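Local coordinates for protein glycinin A3B4 subunit (Glycine max, PDB 2D5F) that probably serves as a seed storage protein, an 11S globulin built from cupin domains and assembled into hexamers that hold amino acids in reserve for the seedling, at residues F343-P346 against K347-R350; Q477-Q480 against L481-G485; G414-R417 against R418-L422. All coordinates share one frame; numbering follows the deposited sequence.

Contact 1. Residues F343-P346 against K347-R350; sequences FYNP and KAGR
N345 lies along A348 and K347. CG stands anti to the backbone N (chi1 177°), which lays the amide beside the turn. N345 CB sits 3.9 Å from A348 CB, and N345 CG is 3.8 Å from the same methyl, small enough for a flat amide. N345 OD1 accepts the N-H of K347, 2.9 Å from its N and tilted 20° from the amide plane, closing an Asx turn; ND2, at the tip, gives a weak hydrogen bond to L490 O. The backbone is a tight hairpin between strand 343-345, the outermost of this chain's cupin sheet, and strand 349-354, with a classic beta bulge: A348 N (2.8 Å) and G349 N (3.0 Å) both bind N345 O, the first from above the carbonyl plane, the second in it. N345 N bonds back to G349 O; the backbone angles of G349 would jam any side chain against the preceding carbonyl. With an alanine here, the K347 N-H would probably lose its acceptor and the A348 methyl its amide cover. On the other face, R350 CB meets the edge of the Y344 ring at CD2, 3.9 Å away, while the extended arginine runs on to A336 O.

Contact 2. Residues Q477-Q480 against L481-G485; sequences QVRQ and LKYQG
R479 and Y483, one helical turn apart, bring two flat groups together. The arginine leaves the helix with CG roughly anti to its nitrogen, then bends at chi3 (-71°), and this bend carries the guanidinium over to the tyrosine: R479 NH1 comes 3.6 Å from Y483 CD2, and the ring carbon CE2 lies over one guanidinium face, toward the rim. The planes are 27° apart, an oblique overlap rather than a true stack. A long, flexible arginine suits this place, since it can rest on the ring and still send NH2 to L107 O of the third subunit.

V478 and K482 run side by side in the same direction, V478 CG1 3.9 Å from K482 CD. The lysine's aliphatic stem thus shelters against a branched apolar residue before turning at chi3 (66°) to deliver its charge. Q484 lies across Q480 near the end of the helix, its CD 3.8 Å from Q480 CB. Beneath these side chains run the regular helical bonds: K482 N to V478 O and Y483 N to R479 O, both 2.9 Å. The last, Q484 N to Q480 O at 3.0 Å, arrives above the carbonyl plane as the chain leaves the helix.

Helix 475-483 lies between two neighbours. V478 and K482 pack on helix 464-471. On the third subunit, K482 NZ bonds to S110 O and forms a salt bridge with D109, while S110 OG is hydrogen-bonded to Y483 OH, both residues on its strand 107-118.

Contact 3. Residues G414-R417 against R418-L422; sequences GELR and RGQLL
The guanidinium of R417 and the amide of Q420 are set nearly edgewise to one another, their planes 76° apart, with Q420 OE1 at the guanidinium edge and in its plane. The bonded partner of OE1, however, is not the guanidinium but the backbone: it accepts the N-H of R417, 2.8 Å from R417 N, in a nearly straight bond (167° at the hydrogen) whose donor is tilted from the amide plane. The arginine chain folds over the same amide. CG sits between the backbone N and the carbonyl carbon (chi1 69°), and bends at chi2 and chi3 bring R417 CD to 3.3 Å from Q420 CD, so the amide is covered by methylene as well as bonded.

Between the two residues lies a type II beta turn, R417 to Q420, closed by Q420 N to R417 O at 3.0 Å. G419 takes the third position, where the positive phi favours glycine, and R418 stretches out at the exposed corner, a natural place for a charged chain.

The other side of the strand is apolar. L416 CD2 touches L422 CB at 3.8 Å, and L416 CD1 slides past Q420 to lie 3.7 Å from its OE1. Both leucines rest on V401, filling the interior between strands of the cupin barrel.

Since OE1 faces a backbone donor, NE2 is turned to offer its hydrogens elsewhere, and a weak bond to E18 OE2 takes one of them. A glutamine therefore serves both needs, while R417 NH2 lies near K398 NZ, a closeness of like charges that is probably mildly unfavourable.

How the contacts relate
Followed from the N terminus, the chain meets contact 1 first, then contact 3, then contact 2. Contact 1 closes a hairpin, contact 3 a beta turn, and contact 2 only winds up a helix; each is complete before the next begins, so none encloses or crosses another. Contact 1 turns strand 343-345 back on strand 349-354, at one margin of this chain's six-stranded sheet. Contact 3 carries the chain from strand 415-417 of the other sheet into strand 421-424, at the opposite margin; its centre is about 21 Å from that of contact 1. Contact 2 ends helix 475-483, about 33 Å from contact 3 between centres. Contacts 1 and 2 also border other subunits, whereas contact 3 is touched by none.

Contact 1. Residues F343-P346 against K347-R350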
loop_
_atom_site.group_PDB
_atom_site.type_symbol
_atom_site.label_atom_id
_atom_site.label_comp_id
_atom_site.label_asym_id
_atom_site.label_seq_id
_atom_site.Cartn_x
_atom_site.Cartn_y
_atom_site.Cartn_z
ATOM N N PHE B 343 4.551 -15.693 -24.150
ATOM C CA PHE B 343 5.725 -15.764 -25.024
ATOM C C PHE B 343 5.349 -16.823 -26.060
ATOM O O PHE B 343 4.764 -17.846 -25.708
ATOM C CB PHE B 343 6.973 -16.251 -24.282
ATOM C CG PHE B 343 7.480 -15.308 -23.230
ATOM C CD1 PHE B 343 6.833 -15.197 -22.002
ATOM C CD2 PHE B 343 8.640 -14.572 -23.447
ATOM C CE1 PHE B 343 7.341 -14.370 -21.000
ATOM C CE2 PHE B 343 9.158 -13.740 -22.455
ATOM C CZ PHE B 343 8.508 -13.640 -21.228
ATOM N N TYR B 344 5.680 -16.594 -27.326
ATOM C CA TYR B 344 5.326 -17.567 -28.353
ATOM C C TYR B 344 6.181 -17.496 -29.610
ATOM O O TYR B 344 6.447 -16.416 -30.137
ATOM C CB TYR B 344 3.847 -17.410 -28.730
ATOM C CG TYR B 344 3.372 -18.337 -29.832
ATOM C CD1 TYR B 344 2.868 -17.823 -31.030
ATOM C CD2 TYR B 344 3.420 -19.724 -29.679
ATOM C CE1 TYR B 344 2.424 -18.662 -32.045
ATOM C CE2 TYR B 344 2.976 -20.575 -30.692
ATOM C CZ TYR B 344 2.479 -20.035 -31.873
ATOM O OH TYR B 344 2.033 -20.858 -32.884
ATOM N N ASN B 345 6.607 -18.675 -30.063
ATOM C CA ASN B 345 7.412 -18.865 -31.273
ATOM C C ASN B 345 6.796 -20.114 -31.894
ATOM O O ASN B 345 7.019 -21.230 -31.413
ATOM C CB ASN B 345 8.874 -19.140 -30.923
ATOM C CG ASN B 345 9.727 -19.417 -32.154
ATOM O OD1 ASN B 345 9.260 -20.016 -33.124
ATOM N ND2 ASN B 345 10.986 -19.000 -32.110
ATOM N N PRO B 346 6.018 -19.947 -32.975
ATOM C CA PRO B 346 5.359 -21.070 -33.654
ATOM C C PRO B 346 6.213 -22.308 -33.917
ATOM O O PRO B 346 5.685 -23.413 -34.027
ATOM C CB PRO B 346 4.831 -20.434 -34.944
ATOM C CG PRO B 346 5.819 -19.335 -35.205
ATOM C CD PRO B 346 5.995 -18.742 -33.824
ATOM N N LYS B 347 7.526 -22.137 -33.998
ATOM C CA LYS B 347 8.400 -23.266 -34.270
ATOM C C LYS B 347 9.183 -23.787 -33.065
ATOM O O LYS B 347 10.004 -24.698 -33.213
ATOM C CB LYS B 347 9.374 -22.894 -35.390
ATOM C CG LYS B 347 8.689 -22.344 -36.636
ATOM C CD LYS B 347 9.702 -21.955 -37.708
ATOM C CE LYS B 347 9.029 -21.238 -38.871
ATOM N NZ LYS B 347 7.982 -22.086 -39.510
ATOM N N ALA B 348 8.935 -23.223 -31.880
ATOM C CA ALA B 348 9.642 -23.647 -30.671
ATOM C C ALA B 348 8.726 -24.004 -29.496
ATOM O O ALA B 348 8.937 -25.015 -28.826
ATOM C CB ALA B 348 10.631 -22.561 -30.243
ATOM N N GLY B 349 7.719 -23.174 -29.237
ATOM C CA GLY B 349 6.810 -23.448 -28.137
ATOM C C GLY B 349 6.156 -22.206 -27.561
ATOM O O GLY B 349 6.087 -21.170 -28.222
ATOM N N ARG B 350 5.676 -22.301 -26.322
ATOM C CA ARG B 350 5.025 -21.166 -25.683
ATOM C C ARG B 350 5.183 -21.161 -24.165
ATOM O O ARG B 350 5.387 -22.203 -23.545
ATOM C CB ARG B 350 3.534 -21.149 -26.046
ATOM C CG ARG B 350 2.775 -22.431 -25.715
ATOM C CD ARG B 350 1.311 -22.300 -26.127
ATOM N NE ARG B 350 0.562 -23.553 -26.062
ATOM C CZ ARG B 350 -0.066 -24.013 -24.982
ATOM N NH1 ARG B 350 -0.721 -25.165 -25.040
ATOM N NH2 ARG B 350 -0.046 -23.329 -23.846
#

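Contact 2. Residues Q477-Q480 against L481-G485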
loop_
_atom_site.group_PDB
_atom_site.type_symbol
_atom_site.label_atom_id
_atom_site.label_comp_id
_atom_site.label_asym_id
_atom_site.label_seq_id
_atom_site.Cartn_x
_atom_site.Cartn_y
_atom_site.Cartn_z
ATOM N N GLN B 477 31.864 -11.574 -33.464
ATOM C CA GLN B 477 31.255 -12.674 -32.719
ATOM C C GLN B 477 30.234 -12.123 -31.722
ATOM O O GLN B 477 29.121 -12.633 -31.624
ATOM C CB GLN B 477 32.325 -13.481 -31.968
ATOM C CG GLN B 477 33.238 -14.316 -32.857
ATOM C CD GLN B 477 34.274 -15.094 -32.059
ATOM O OE1 GLN B 477 35.133 -14.507 -31.399
ATOM N NE2 GLN B 477 34.196 -16.423 -32.113
ATOM N N VAL B 478 30.620 -11.083 -30.988
ATOM C CA VAL B 478 29.731 -10.462 -30.007
ATOM C C VAL B 478 28.481 -9.937 -30.695
ATOM O O VAL B 478 27.357 -10.149 -30.229
ATOM C CB VAL B 478 30.430 -9.289 -29.275
ATOM C CG1 VAL B 478 29.416 -8.502 -28.443
ATOM C CG2 VAL B 478 31.532 -9.825 -28.375
ATOM N N ARG B 479 28.686 -9.253 -31.814
ATOM C CA ARG B 479 27.587 -8.695 -32.586
ATOM C C ARG B 479 26.567 -9.757 -32.980
ATOM O O ARG B 479 25.361 -9.526 -32.908
ATOM C CB ARG B 479 28.140 -8.009 -33.837
ATOM C CG ARG B 479 27.145 -7.852 -34.969
ATOM C CD ARG B 479 27.665 -6.854 -35.975
ATOM N NE ARG B 479 27.624 -5.509 -35.416
ATOM C CZ ARG B 479 26.520 -4.777 -35.337
ATOM N NH1 ARG B 479 25.368 -5.259 -35.791
ATOM N NH2 ARG B 479 26.560 -3.573 -34.787
ATOM N N GLN B 480 27.054 -10.922 -33.393
ATOM C CA GLN B 480 26.173 -12.006 -33.803
ATOM C C GLN B 480 25.386 -12.550 -32.608
ATOM O O GLN B 480 24.250 -12.994 -32.756
ATOM C CB GLN B 480 26.992 -13.123 -34.469
ATOM C CG GLN B 480 27.227 -14.347 -33.600
ATOM C CD GLN B 480 26.385 -15.525 -34.040
ATOM O OE1 GLN B 480 25.203 -15.377 -34.344
ATOM N NE2 GLN B 480 26.991 -16.705 -34.075
ATOM N N LEU B 481 25.996 -12.513 -31.425
ATOM C CA LEU B 481 25.338 -12.989 -30.211
ATOM C C LEU B 481 24.225 -12.045 -29.783
ATOM O O LEU B 481 23.136 -12.483 -29.412
ATOM C CB LEU B 481 26.335 -13.104 -29.058
ATOM C CG LEU B 481 26.902 -14.473 -28.684
ATOM C CD1 LEU B 481 27.637 -14.337 -27.355
ATOM C CD2 LEU B 481 25.781 -15.508 -28.564
ATOM N N LYS B 482 24.506 -10.747 -29.843
ATOM C CA LYS B 482 23.544 -9.732 -29.438
ATOM C C LYS B 482 22.450 -9.416 -30.439
ATOM O O LYS B 482 21.349 -9.027 -30.045
ATOM C CB LYS B 482 24.266 -8.423 -29.093
ATOM C CG LYS B 482 25.284 -8.542 -27.979
ATOM C CD LYS B 482 25.856 -7.186 -27.599
ATOM C CE LYS B 482 24.797 -6.280 -26.987
ATOM N NZ LYS B 482 25.400 -5.033 -26.443
ATOM N N TYR B 483 22.722 -9.587 -31.728
ATOM C CA TYR B 483 21.719 -9.230 -32.725
ATOM C C TYR B 483 21.183 -10.300 -33.671
ATOM O O TYR B 483 20.109 -10.130 -34.243
ATOM C CB TYR B 483 22.247 -8.051 -33.540
ATOM C CG TYR B 483 22.717 -6.897 -32.681
ATOM C CD1 TYR B 483 21.820 -6.189 -31.878
ATOM C CD2 TYR B 483 24.060 -6.515 -32.664
ATOM C CE1 TYR B 483 22.246 -5.130 -31.082
ATOM C CE2 TYR B 483 24.497 -5.457 -31.868
ATOM C CZ TYR B 483 23.582 -4.770 -31.081
ATOM O OH TYR B 483 24.004 -3.724 -30.292
ATOM N N GLN B 484 21.902 -11.400 -33.846
ATOM C CA GLN B 484 21.426 -12.430 -34.763
ATOM C C GLN B 484 20.578 -13.520 -34.117
ATOM O O GLN B 484 20.784 -13.888 -32.958
ATOM C CB GLN B 484 22.611 -13.062 -35.509
ATOM C CG GLN B 484 23.362 -12.075 -36.400
ATOM C CD GLN B 484 24.423 -12.735 -37.272
ATOM O OE1 GLN B 484 25.140 -12.057 -38.015
ATOM N NE2 GLN B 484 24.525 -14.060 -37.187
ATOM N N GLY B 485 19.616 -14.027 -34.884
ATOM C CA GLY B 485 18.738 -15.078 -34.398
ATOM C C GLY B 485 17.463 -14.543 -33.776
ATOM O O GLY B 485 17.333 -13.336 -33.560
#

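Contact 3. Residues G414-R417 against R418-L422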
loop_
_atom_site.group_PDB
_atom_site.type_symbol
_atom_site.label_atom_id
_atom_site.label_comp_id
_atom_site.label_asym_id
_atom_site.label_seq_id
_atom_site.Cartn_x
_atom_site.Cartn_y
_atom_site.Cartn_z
ATOM N N GLY B 414 19.460 -34.600 -17.575
ATOM C CA GLY B 414 18.869 -35.825 -18.070
ATOM C C GLY B 414 17.484 -35.623 -18.630
ATOM O O GLY B 414 17.025 -34.498 -18.794
ATOM N N GLU B 415 16.826 -36.733 -18.933
ATOM C CA GLU B 415 15.484 -36.703 -19.480
ATOM C C GLU B 415 14.507 -36.492 -18.338
ATOM O O GLU B 415 14.733 -36.965 -17.227
ATOM C CB GLU B 415 15.164 -38.035 -20.168
ATOM C CG GLU B 415 16.159 -38.449 -21.239
ATOM C CD GLU B 415 16.211 -37.468 -22.389
ATOM O OE1 GLU B 415 15.172 -37.269 -23.052
ATOM O OE2 GLU B 415 17.292 -36.894 -22.628
ATOM N N LEU B 416 13.428 -35.777 -18.622
ATOM C CA LEU B 416 12.387 -35.519 -17.640
ATOM C C LEU B 416 11.095 -35.791 -18.400
ATOM O O LEU B 416 10.898 -35.257 -19.494
ATOM C CB LEU B 416 12.438 -34.060 -17.173
ATOM C CG LEU B 416 11.695 -33.733 -15.875
ATOM C CD1 LEU B 416 12.356 -34.472 -14.727
ATOM C CD2 LEU B 416 11.721 -32.225 -15.622
ATOM N N ARG B 417 10.227 -36.632 -17.844
ATOM C CA ARG B 417 8.984 -36.959 -18.530
ATOM C C ARG B 417 7.738 -36.846 -17.666
ATOM O O ARG B 417 7.806 -36.608 -16.455
ATOM C CB ARG B 417 9.051 -38.374 -19.120
ATOM C CG ARG B 417 9.069 -39.484 -18.088
ATOM C CD ARG B 417 10.475 -39.793 -17.648
ATOM N NE ARG B 417 11.233 -40.494 -18.680
ATOM C CZ ARG B 417 12.548 -40.685 -18.624
ATOM N NH1 ARG B 417 13.232 -40.217 -17.587
ATOM N NH2 ARG B 417 13.176 -41.345 -19.591
ATOM N N ARG B 418 6.595 -37.040 -18.311
ATOM C CA ARG B 418 5.309 -36.950 -17.648
ATOM C C ARG B 418 5.265 -37.615 -16.276
ATOM O O ARG B 418 5.684 -38.764 -16.111
ATOM C CB ARG B 418 4.223 -37.549 -18.539
ATOM C CG ARG B 418 2.840 -37.491 -17.920
ATOM C CD ARG B 418 1.794 -38.106 -18.821
ATOM N NE ARG B 418 0.470 -38.011 -18.215
ATOM C CZ ARG B 418 -0.611 -38.636 -18.671
ATOM N NH1 ARG B 418 -1.775 -38.489 -18.050
ATOM N NH2 ARG B 418 -0.527 -39.413 -19.747
ATOM N N GLY B 419 4.757 -36.873 -15.297
ATOM C CA GLY B 419 4.628 -37.388 -13.948
ATOM C C GLY B 419 5.799 -37.127 -13.026
ATOM O O GLY B 419 5.705 -37.364 -11.826
ATOM N N GLN B 420 6.907 -36.642 -13.573
ATOM C CA GLN B 420 8.074 -36.375 -12.750
ATOM C C GLN B 420 8.126 -34.942 -12.241
ATOM O O GLN B 420 7.648 -34.019 -12.893
ATOM C CB GLN B 420 9.347 -36.705 -13.524
ATOM C CG GLN B 420 9.366 -38.141 -13.987
ATOM C CD GLN B 420 10.683 -38.532 -14.590
ATOM O OE1 GLN B 420 11.168 -37.882 -15.512
ATOM N NE2 GLN B 420 11.272 -39.608 -14.077
ATOM N N LEU B 421 8.733 -34.788 -11.071
ATOM C CA LEU B 421 8.861 -33.507 -10.390
ATOM C C LEU B 421 10.338 -33.133 -10.290
ATOM O O LEU B 421 11.143 -33.944 -9.846
ATOM C CB LEU B 421 8.277 -33.648 -8.982
ATOM C CG LEU B 421 7.931 -32.399 -8.187
ATOM C CD1 LEU B 421 6.714 -31.744 -8.829
ATOM C CD2 LEU B 421 7.620 -32.771 -6.747
ATOM N N LEU B 422 10.693 -31.912 -10.687
ATOM C CA LEU B 422 12.087 -31.474 -10.617
ATOM C C LEU B 422 12.183 -30.078 -10.023
ATOM O O LEU B 422 11.602 -29.122 -10.546
ATOM C CB LEU B 422 12.737 -31.464 -12.002
ATOM C CG LEU B 422 14.183 -30.948 -11.989
ATOM C CD1 LEU B 422 15.070 -31.955 -11.251
ATOM C CD2 LEU B 422 14.689 -30.737 -13.407
#